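Local coordinates for protein oxygen-independent coproporphyrinogen III oxidase (Escherichia coli, PDB 1OLT) that catalyses the oxygen-independent oxidative decarboxylation of two propionate groups of coproporphyrinogen III to give protoporphyrinogen IX in heme biosynthesis, using S-adenosylmethionine and a [4Fe-4S] cluster, at residues 206-211 / 232-237; 281-286 / 296-301; 339-344 / 356-361. All coordinates share one frame; numbering follows the deposited sequence.

Interaction 1 of 3, residues 206-211 / 232-237; sequences TNIDLI and LNPDRL. With SAM (S-adenosylmethionine), chain C.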
loop_
_atom_site.group_PDB
_atom_site.type_symbol
_atom_site.label_atom_id
_atom_site.label_comp_id
_atom_site.label_asym_id
_atom_site.label_seq_id
_atom_site.Cartn_x
_atom_site.Cartn_y
_atom_site.Cartn_z
ATOM N N THR A 206 -4.499 1.788 14.000
ATOM C CA THR A 206 -4.129 3.083 13.415
ATOM C C THR A 206 -2.669 3.162 12.964
ATOM O O THR A 206 -1.741 2.917 13.755
ATOM C CB THR A 206 -4.404 4.180 14.425
ATOM O OG1 THR A 206 -5.815 4.249 14.628
ATOM C CG2 THR A 206 -4.076 5.499 13.891
ATOM N N ASN A 207 -2.480 3.546 11.707
ATOM C CA ASN A 207 -1.182 3.666 11.082
ATOM C C ASN A 207 -0.800 5.114 10.952
ATOM O O ASN A 207 -1.672 5.981 10.648
ATOM C CB ASN A 207 -1.211 2.991 9.698
ATOM C CG ASN A 207 0.068 3.188 8.943
ATOM O OD1 ASN A 207 0.185 4.050 8.036
ATOM N ND2 ASN A 207 1.062 2.484 9.347
ATOM N N ILE A 208 0.472 5.416 11.194
ATOM C CA ILE A 208 1.052 6.650 10.678
ATOM C C ILE A 208 2.162 6.438 9.630
ATOM O O ILE A 208 3.031 5.494 9.762
ATOM C CB ILE A 208 1.541 7.554 11.758
ATOM C CG1 ILE A 208 2.755 7.067 12.404
ATOM C CG2 ILE A 208 0.494 7.817 12.858
ATOM C CD1 ILE A 208 3.493 8.176 12.965
ATOM N N ASP A 209 2.183 7.295 8.607
ATOM C CA ASP A 209 3.246 7.331 7.623
ATOM C C ASP A 209 4.329 8.334 8.001
ATOM O O ASP A 209 4.027 9.476 8.421
ATOM C CB ASP A 209 2.747 7.751 6.249
ATOM C CG ASP A 209 1.679 6.859 5.682
ATOM O OD1 ASP A 209 1.588 5.649 6.010
ATOM O OD2 ASP A 209 0.892 7.317 4.798
ATOM N N LEU A 210 5.581 7.878 7.916
ATOM C CA LEU A 210 6.743 8.673 8.038
ATOM C C LEU A 210 7.581 8.479 6.763
ATOM O O LEU A 210 7.480 7.440 6.097
ATOM C CB LEU A 210 7.577 8.329 9.262
ATOM C CG LEU A 210 6.902 8.470 10.617
ATOM C CD1 LEU A 210 7.794 7.850 11.754
ATOM C CD2 LEU A 210 6.653 9.902 10.848
ATOM N N ILE A 211 8.373 9.492 6.422
ATOM C CA ILE A 211 9.350 9.377 5.327
ATOM C C ILE A 211 10.737 9.764 5.792
ATOM O O ILE A 211 10.930 10.808 6.451
ATOM C CB ILE A 211 8.971 10.238 4.121
ATOM C CG1 ILE A 211 7.546 9.979 3.657
ATOM C CG2 ILE A 211 9.971 10.067 2.999
ATOM C CD1 ILE A 211 7.068 11.028 2.587
ATOM N N LEU A 232 3.335 9.475 20.785
ATOM C CA LEU A 232 2.051 9.460 20.051
ATOM C C LEU A 232 1.412 8.103 20.063
ATOM O O LEU A 232 0.181 7.968 20.049
ATOM C CB LEU A 232 2.334 9.928 18.628
ATOM C CG LEU A 232 1.255 10.013 17.611
ATOM C CD1 LEU A 232 0.322 11.176 18.045
ATOM C CD2 LEU A 232 1.887 10.250 16.220
ATOM N N ASN A 233 2.260 7.068 20.115
ATOM C CA ASN A 233 1.826 5.673 20.251
ATOM C C ASN A 233 0.810 5.192 19.203
ATOM O O ASN A 233 -0.285 4.756 19.563
ATOM C CB ASN A 233 1.290 5.485 21.673
ATOM C CG ASN A 233 0.923 4.061 21.988
ATOM O OD1 ASN A 233 1.511 3.136 21.453
ATOM N ND2 ASN A 233 -0.016 3.878 22.904
ATOM N N PRO A 234 1.166 5.217 17.922
ATOM C CA PRO A 234 0.340 4.628 16.888
ATOM C C PRO A 234 0.360 3.136 17.025
ATOM O O PRO A 234 1.301 2.601 17.614
ATOM C CB PRO A 234 1.036 5.039 15.571
ATOM C CG PRO A 234 2.419 5.266 15.913
ATOM C CD PRO A 234 2.435 5.736 17.379
ATOM N N ASP A 235 -0.639 2.465 16.467
ATOM C CA ASP A 235 -0.673 1.022 16.445
ATOM C C ASP A 235 0.308 0.439 15.398
ATOM O O ASP A 235 0.860 -0.648 15.607
ATOM C CB ASP A 235 -2.080 0.505 16.170
ATOM C CG ASP A 235 -3.062 0.955 17.218
ATOM O OD1 ASP A 235 -2.720 0.854 18.430
ATOM O OD2 ASP A 235 -4.158 1.447 16.928
ATOM N N ARG A 236 0.546 1.182 14.332
ATOM C CA ARG A 236 1.335 0.702 13.213
ATOM C C ARG A 236 2.041 1.905 12.611
ATOM O O ARG A 236 1.533 3.038 12.689
ATOM C CB ARG A 236 0.475 0.078 12.090
ATOM C CG ARG A 236 -0.212 -1.198 12.345
ATOM C CD ARG A 236 -1.271 -1.555 11.220
ATOM N NE ARG A 236 -1.897 -2.856 11.494
ATOM C CZ ARG A 236 -2.919 -3.401 10.822
ATOM N NH1 ARG A 236 -3.450 -2.806 9.760
ATOM N NH2 ARG A 236 -3.381 -4.584 11.202
ATOM N N LEU A 237 3.186 1.650 11.984
ATOM C CA LEU A 237 3.979 2.685 11.320
ATOM C C LEU A 237 4.415 2.194 9.948
ATOM O O LEU A 237 4.751 1.008 9.744
ATOM C CB LEU A 237 5.241 3.068 12.070
ATOM C CG LEU A 237 5.142 3.621 13.460
ATOM C CD1 LEU A 237 5.215 2.544 14.469
ATOM C CD2 LEU A 237 6.271 4.572 13.731
HETATM N N SAM C . -3.106 12.400 1.635
HETATM C CA SAM C . -2.915 11.959 3.010
HETATM C C SAM C . -1.683 12.559 3.698
HETATM O O SAM C . -0.748 13.052 2.977
HETATM O OXT SAM C . -1.736 12.577 4.911
HETATM C CB SAM C . -2.750 10.427 2.947
HETATM C CG SAM C . -1.409 9.784 2.715
HETATM S SD SAM C . -0.738 9.944 1.080
HETATM C CE SAM C . -2.029 9.335 -0.014
HETATM C "C5'" SAM C . 0.242 8.352 0.936
HETATM C "C4'" SAM C . 1.705 8.293 1.502
HETATM O "O4'" SAM C . 2.706 8.148 0.503
HETATM C "C3'" SAM C . 2.131 9.556 2.212
HETATM O "O3'" SAM C . 1.527 9.729 3.499
HETATM C "C2'" SAM C . 3.662 9.470 2.199
HETATM O "O2'" SAM C . 4.150 8.880 3.404
HETATM C "C1'" SAM C . 3.948 8.533 1.051
HETATM N N9 SAM C . 4.725 9.134 -0.015
HETATM C C8 SAM C . 4.229 10.021 -0.935
HETATM N N7 SAM C . 5.197 10.348 -1.786
HETATM C C5 SAM C . 6.319 9.648 -1.423
HETATM C C6 SAM C . 7.621 9.586 -1.950
HETATM N N6 SAM C . 8.001 10.271 -3.028
HETATM N N1 SAM C . 8.524 8.770 -1.330
HETATM C C2 SAM C . 8.152 8.034 -0.199
HETATM N N3 SAM C . 6.898 8.082 0.307
HETATM C C4 SAM C . 6.006 8.892 -0.300
#

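Interaction 2 of 3, residues 281-286 / 296-301; sequences GYQFIG and ELAVAQ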
loop_
_atom_site.group_PDB
_atom_site.type_symbol
_atom_site.label_atom_id
_atom_site.label_comp_id
_atom_site.label_asym_id
_atom_site.label_seq_id
_atom_site.Cartn_x
_atom_site.Cartn_y
_atom_site.Cartn_z
ATOM N N GLY A 281 8.474 -1.522 21.175
ATOM C CA GLY A 281 7.475 -2.562 21.130
ATOM C C GLY A 281 6.878 -2.782 19.773
ATOM O O GLY A 281 5.843 -3.367 19.679
ATOM N N TYR A 282 7.503 -2.296 18.714
ATOM C CA TYR A 282 6.999 -2.597 17.364
ATOM C C TYR A 282 7.838 -3.734 16.656
ATOM O O TYR A 282 9.075 -3.711 16.656
ATOM C CB TYR A 282 6.986 -1.365 16.514
ATOM C CG TYR A 282 6.094 -0.255 17.010
ATOM C CD1 TYR A 282 4.726 -0.281 16.786
ATOM C CD2 TYR A 282 6.631 0.799 17.776
ATOM C CE1 TYR A 282 3.897 0.758 17.276
ATOM C CE2 TYR A 282 5.854 1.829 18.243
ATOM C CZ TYR A 282 4.470 1.807 18.008
ATOM O OH TYR A 282 3.720 2.865 18.469
ATOM N N GLN A 283 7.164 -4.741 16.124
ATOM C CA GLN A 283 7.815 -5.736 15.246
ATOM C C GLN A 283 8.008 -5.152 13.835
ATOM O O GLN A 283 7.058 -4.576 13.257
ATOM C CB GLN A 283 6.907 -6.965 15.162
ATOM C CG GLN A 283 7.596 -8.277 14.957
ATOM C CD GLN A 283 6.593 -9.438 14.934
ATOM O OE1 GLN A 283 5.775 -9.591 15.854
ATOM N NE2 GLN A 283 6.625 -10.224 13.866
ATOM N N PHE A 284 9.208 -5.271 13.277
ATOM C CA PHE A 284 9.407 -4.985 11.831
ATOM C C PHE A 284 8.732 -6.137 11.012
ATOM O O PHE A 284 9.199 -7.264 11.041
ATOM C CB PHE A 284 10.903 -4.854 11.486
ATOM C CG PHE A 284 11.180 -4.518 10.015
ATOM C CD1 PHE A 284 10.362 -3.663 9.300
ATOM C CD2 PHE A 284 12.285 -5.058 9.379
ATOM C CE1 PHE A 284 10.594 -3.367 7.982
ATOM C CE2 PHE A 284 12.567 -4.779 8.062
ATOM C CZ PHE A 284 11.727 -3.926 7.343
ATOM N N ILE A 285 7.624 -5.854 10.344
ATOM C CA ILE A 285 6.886 -6.858 9.576
ATOM C C ILE A 285 7.619 -7.105 8.241
ATOM O O ILE A 285 7.881 -8.243 7.858
ATOM C CB ILE A 285 5.449 -6.422 9.272
ATOM C CG1 ILE A 285 4.687 -6.043 10.549
ATOM C CG2 ILE A 285 4.712 -7.546 8.510
ATOM C CD1 ILE A 285 4.666 -7.150 11.603
ATOM N N GLY A 286 7.967 -6.047 7.588
ATOM C CA GLY A 286 8.674 -6.114 6.350
ATOM C C GLY A 286 8.447 -4.901 5.516
ATOM O O GLY A 286 7.461 -4.136 5.697
ATOM N N GLU A 296 -2.771 -8.332 14.344
ATOM C CA GLU A 296 -3.254 -9.379 13.433
ATOM C C GLU A 296 -2.201 -9.684 12.329
ATOM O O GLU A 296 -2.018 -10.819 11.942
ATOM C CB GLU A 296 -4.604 -8.960 12.819
ATOM C CG GLU A 296 -4.471 -7.693 11.960
ATOM C CD GLU A 296 -5.694 -7.344 11.132
ATOM O OE1 GLU A 296 -6.807 -7.837 11.518
ATOM O OE2 GLU A 296 -5.516 -6.571 10.071
ATOM N N LEU A 297 -1.496 -8.651 11.860
ATOM C CA LEU A 297 -0.471 -8.811 10.817
ATOM C C LEU A 297 0.747 -9.553 11.314
ATOM O O LEU A 297 1.279 -10.432 10.627
ATOM C CB LEU A 297 -0.046 -7.448 10.271
ATOM C CG LEU A 297 -1.123 -6.573 9.657
ATOM C CD1 LEU A 297 -0.519 -5.215 9.248
ATOM C CD2 LEU A 297 -1.744 -7.247 8.466
ATOM N N ALA A 298 1.219 -9.203 12.492
ATOM C CA ALA A 298 2.334 -9.946 13.098
ATOM C C ALA A 298 1.977 -11.403 13.449
ATOM O O ALA A 298 2.820 -12.323 13.340
ATOM C CB ALA A 298 2.858 -9.196 14.352
ATOM N N VAL A 299 0.736 -11.625 13.869
ATOM C CA VAL A 299 0.287 -12.976 14.226
ATOM C C VAL A 299 0.260 -13.806 12.964
ATOM O O VAL A 299 0.791 -14.917 12.939
ATOM C CB VAL A 299 -1.123 -12.957 14.862
ATOM C CG1 VAL A 299 -1.700 -14.360 15.013
ATOM C CG2 VAL A 299 -1.076 -12.247 16.226
ATOM N N ALA A 300 -0.327 -13.251 11.908
ATOM C CA ALA A 300 -0.491 -13.986 10.674
ATOM C C ALA A 300 0.881 -14.324 10.151
ATOM O O ALA A 300 1.120 -15.482 9.760
ATOM C CB ALA A 300 -1.293 -13.205 9.663
ATOM N N GLN A 301 1.798 -13.346 10.198
ATOM C CA GLN A 301 3.135 -13.562 9.662
ATOM C C GLN A 301 3.839 -14.736 10.342
ATOM O O GLN A 301 4.437 -15.590 9.668
ATOM C CB GLN A 301 4.016 -12.313 9.776
ATOM C CG GLN A 301 5.430 -12.491 9.108
ATOM C CD GLN A 301 6.244 -11.192 9.185
ATOM O OE1 GLN A 301 6.597 -10.782 10.281
ATOM N NE2 GLN A 301 6.527 -10.546 8.028
#

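Interaction 3 of 3, residues 339-344 / 356-361; sequences NQKELK and ALWRGI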
loop_
_atom_site.group_PDB
_atom_site.type_symbol
_atom_site.label_atom_id
_atom_site.label_comp_id
_atom_site.label_asym_id
_atom_site.label_seq_id
_atom_site.Cartn_x
_atom_site.Cartn_y
_atom_site.Cartn_z
ATOM N N ASN A 339 -7.956 1.584 -14.182
ATOM C CA ASN A 339 -8.662 2.737 -14.724
ATOM C C ASN A 339 -7.713 3.814 -15.253
ATOM O O ASN A 339 -6.554 3.954 -14.796
ATOM C CB ASN A 339 -9.534 3.354 -13.627
ATOM C CG ASN A 339 -10.820 2.585 -13.375
ATOM O OD1 ASN A 339 -11.264 1.741 -14.200
ATOM N ND2 ASN A 339 -11.485 2.909 -12.207
ATOM N N GLN A 340 -8.189 4.561 -16.233
ATOM C CA GLN A 340 -7.602 5.842 -16.670
ATOM C C GLN A 340 -6.977 6.581 -15.491
ATOM O O GLN A 340 -7.616 6.780 -14.468
ATOM C CB GLN A 340 -8.700 6.712 -17.346
ATOM C CG GLN A 340 -9.339 6.117 -18.604
ATOM C CD GLN A 340 -8.442 6.010 -19.811
ATOM O OE1 GLN A 340 -7.346 6.573 -19.848
ATOM N NE2 GLN A 340 -8.886 5.229 -20.800
ATOM N N LYS A 341 -5.735 7.009 -15.668
ATOM C CA LYS A 341 -5.030 7.763 -14.667
ATOM C C LYS A 341 -5.160 9.276 -14.788
ATOM O O LYS A 341 -4.806 9.985 -13.885
ATOM C CB LYS A 341 -3.539 7.344 -14.590
ATOM C CG LYS A 341 -2.635 7.803 -15.697
ATOM C CD LYS A 341 -1.240 7.051 -15.638
ATOM C CE LYS A 341 -0.461 7.330 -14.335
ATOM N NZ LYS A 341 0.548 6.245 -14.019
ATOM N N GLU A 342 -5.670 9.780 -15.863
ATOM C CA GLU A 342 -5.889 11.222 -15.937
ATOM C C GLU A 342 -7.358 11.435 -15.781
ATOM O O GLU A 342 -8.170 10.781 -16.433
ATOM C CB GLU A 342 -5.475 11.762 -17.271
ATOM C CG GLU A 342 -4.302 11.021 -17.790
ATOM C CD GLU A 342 -3.157 11.877 -17.990
ATOM O OE1 GLU A 342 -2.371 12.042 -16.994
ATOM O OE2 GLU A 342 -3.059 12.339 -19.163
ATOM N N LEU A 343 -7.674 12.410 -14.975
ATOM C CA LEU A 343 -9.013 12.660 -14.630
ATOM C C LEU A 343 -9.942 12.958 -15.783
ATOM O O LEU A 343 -11.057 12.438 -15.795
ATOM C CB LEU A 343 -9.068 13.770 -13.559
ATOM C CG LEU A 343 -10.419 13.950 -12.907
ATOM C CD1 LEU A 343 -10.832 12.678 -12.189
ATOM C CD2 LEU A 343 -10.362 15.095 -11.921
ATOM N N LYS A 344 -9.467 13.743 -16.767
ATOM C CA LYS A 344 -10.303 14.111 -17.872
ATOM C C LYS A 344 -10.650 12.854 -18.680
ATOM O O LYS A 344 -11.791 12.705 -19.139
ATOM C CB LYS A 344 -9.610 15.114 -18.785
ATOM C CG LYS A 344 -10.413 15.461 -20.020
ATOM C CD LYS A 344 -9.561 16.479 -20.865
ATOM C CE LYS A 344 -10.252 16.871 -22.184
ATOM N NZ LYS A 344 -10.793 18.306 -22.069
ATOM N N ALA A 356 -14.084 3.101 -16.715
ATOM C CA ALA A 356 -12.872 3.785 -17.112
ATOM C C ALA A 356 -11.731 2.808 -17.357
ATOM O O ALA A 356 -10.573 3.192 -17.273
ATOM C CB ALA A 356 -12.488 4.791 -16.034
ATOM N N LEU A 357 -12.039 1.569 -17.689
ATOM C CA LEU A 357 -10.982 0.572 -17.935
ATOM C C LEU A 357 -10.043 1.054 -19.010
ATOM O O LEU A 357 -10.463 1.352 -20.131
ATOM C CB LEU A 357 -11.560 -0.794 -18.322
ATOM C CG LEU A 357 -10.525 -1.871 -18.692
ATOM C CD1 LEU A 357 -9.691 -2.246 -17.579
ATOM C CD2 LEU A 357 -11.269 -3.109 -19.200
ATOM N N TRP A 358 -8.765 1.105 -18.659
ATOM C CA TRP A 358 -7.701 1.637 -19.512
ATOM C C TRP A 358 -6.752 0.548 -20.001
ATOM O O TRP A 358 -6.526 0.380 -21.203
ATOM C CB TRP A 358 -6.930 2.675 -18.724
ATOM C CG TRP A 358 -5.760 3.250 -19.391
ATOM C CD1 TRP A 358 -5.609 3.500 -20.715
ATOM C CD2 TRP A 358 -4.572 3.682 -18.763
ATOM N NE1 TRP A 358 -4.384 4.067 -20.949
ATOM C CE2 TRP A 358 -3.710 4.164 -19.776
ATOM C CE3 TRP A 358 -4.128 3.706 -17.434
ATOM C CZ2 TRP A 358 -2.438 4.646 -19.509
ATOM C CZ3 TRP A 358 -2.880 4.212 -17.149
ATOM C CH2 TRP A 358 -2.029 4.673 -18.192
ATOM N N ARG A 359 -6.156 -0.164 -19.063
ATOM C CA ARG A 359 -5.166 -1.167 -19.406
ATOM C C ARG A 359 -5.125 -2.258 -18.365
ATOM O O ARG A 359 -5.696 -2.116 -17.300
ATOM C CB ARG A 359 -3.793 -0.522 -19.511
ATOM C CG ARG A 359 -3.403 0.215 -18.271
ATOM C CD ARG A 359 -2.007 0.897 -18.356
ATOM N NE ARG A 359 -1.556 1.371 -17.081
ATOM C CZ ARG A 359 -0.277 1.619 -16.756
ATOM N NH1 ARG A 359 0.682 1.391 -17.635
ATOM N NH2 ARG A 359 0.047 2.092 -15.534
ATOM N N GLY A 360 -4.453 -3.361 -18.691
ATOM C CA GLY A 360 -4.293 -4.432 -17.728
ATOM C C GLY A 360 -3.556 -5.629 -18.289
ATOM O O GLY A 360 -2.971 -5.553 -19.362
ATOM N N ILE A 361 -3.588 -6.738 -17.547
ATOM C CA ILE A 361 -2.941 -7.993 -17.949
ATOM C C ILE A 361 -3.703 -9.218 -17.443
ATOM O O ILE A 361 -4.126 -9.246 -16.292
ATOM C CB ILE A 361 -1.490 -8.046 -17.376
ATOM C CG1 ILE A 361 -0.735 -9.327 -17.873
ATOM C CG2 ILE A 361 -1.498 -8.014 -15.893
ATOM C CD1 ILE A 361 0.673 -9.050 -18.139
HETATM O O HOH W 1 -14.113 1.411 -14.358
#

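Interaction 1 of 3, residues 206-211 / 232-237
The carboxylate of Asp235 is set against the backbone of Thr206: OD2 offers its anti lone pair, the one away from OD1, to Thr206 N at 3.0 Å, while OD1 is held by Arg292 in a salt bridge. The peptide carbonyls behind this bond receive their donors obliquely, somewhat out of plane. Arg236 N approaches Thr206 O, 2.9 Å away, tilted by 30° from the carbonyl plane, and Asp235 N adds a weak bond to the same oxygen. One residue further on, Ile208 N donates to Arg236 O over 3.0 Å, with a similar tilt; CA-H...O contacts from Asn207 to Arg236 O and from Leu237 to Ile208 O complete this parallel ladder.

Ile208 carries the apolar part. Its CG1 stands between the backbone N and the carbonyl carbon (chi1 72°), which sends CD1 toward Leu232, where it meets CD2 tip to tip at 4.2 Å. The other branch, CG2, rests 3.9 Å from Pro234 CB. Further along, Leu210 and Leu237 lie side by side, CD1 to CD2.

The CB of Asp209 points away from 232-237, and its carboxylate meets the second S-adenosylmethionine, OD2 lying 2.8 Å from ribose O3'; Ile211 packs beside O2'. The two segments belong to a beta-alpha-beta unit of the radical SAM barrel: strand 207-212 is flanked by strands 166-172 and 236-241, helix 219-232 covers Ile208, Leu210 and Leu237 through Val229, and Leu195 of helix 188-200 closes over Thr206, Ile208 and Leu232.

Interaction 2 of 3, residues 281-286 / 296-301
The side chain of Gln301 leaves the helix with CG anti to the backbone N (chi1 -176°) and the chain extended beyond it, which carries its amide across to the carbonyl of Ile285. Gln283 is likewise stretched beyond CG and brings its own amide up beside Ala298. Between them Ile285 uses both its branches, CG2 against the Gln301 amide and CD1 on the helix.

Gln301 NE2 donates to Ile285 O over 2.7 Å in an almost straight bond (172° at the hydrogen), and the oxygen lies practically in the plane of the donor amide. Ile285 CG2 sits 3.5 Å from the same NE2. Its CD1 reaches Ala298 CB at 3.9 Å, and Gln283 OE1 comes in on that methyl at 3.3 Å. The two glutamine side chains cross with their amide planes 34° apart, Gln283 NE2 standing 3.6 Å from Gln301 OE1.

Strand 283-286 and helix 296-301 pass with their axes 9.5 Å apart, the small Ala298 lying where the backbones come nearest. At the strand's end Ile285 and Gly286 both face His289 of strand 289-291, a classic beta bulge.

Gln301 NE2 also donates to Cys379 O, so two acceptors grip the one amide nitrogen and probably fix which way round the amide sits. The contact therefore combines a polar tie, made by a side chain to a backbone carbonyl, with a small apolar patch, and joins strand 283-286 to the helix that follows its antiparallel partner 289-291.

Interaction 3 of 3, residues 339-344 / 356-361
Trp358 swings its ring back over 339-344, CG anti to the backbone N (chi1 176°), and is sandwiched there between two side chains. Gln340 folds at chi2 (-68°) to bring its amide over one face, with OE1 3.6 Å above the ring plane and displaced toward the rim. Arg359 CD lies over the opposite face, and Trp358 CH2 in turn stands over a face of the Arg359 guanidinium, offset toward its rim. Lys341, modelled in two conformers, in one of them runs CD obliquely to CH2 at 3.6 Å.

A phenylalanine in place of Trp358 would probably leave part of the Arg359 guanidinium uncovered, since the outer indole ring would be gone.

The polar ends of these side chains are tied elsewhere: Gln340 NE2 to Gln349, Asn339 ND2 to Gly325 and Glu92, Arg359 NH2 to Gln338 OE1. Beside Trp358 CB, Gln340 N donates to Ala356 O at 2.9 Å in the carbonyl plane, and a water accepts from Ala356 N at 2.9 Å and probably also bonds to Asn339 OD1.

Asn339, whose side chain lies about 8 Å from a bound S-adenosylmethionine, forms a non-hydrogen-bonded antiparallel pair with Leu357. Next to it Trp358 and Arg359 both face Gln338, a classic beta bulge, placed where strand 357-362 pairs with the end of strand 335-339 in a three-stranded antiparallel sheet, the two strands being linked through helix 343-353.

Interactions 1 and 2 are buried neighbours on the same mixed sheet, their centres 14 Å apart. They touch directly: Pro234 O probably hydrogen-bonds to Tyr282 OH, Arg236 forms a salt bridge with Glu296, and Leu237 packs on Tyr282. Interaction 3 lies across the chain's centre, about 18 Å from interaction 1 at the nearest atoms, on a separate antiparallel sheet and partly open to solvent. Their chemistry follows: parallel strand pairing with aliphatic packing at interaction 1, beside a bound S-adenosylmethionine; a side-chain amide joining strand to helix at interaction 2, away from the cluster and S-adenosylmethionine sites; and long polar chains layered on an indole at interaction 3.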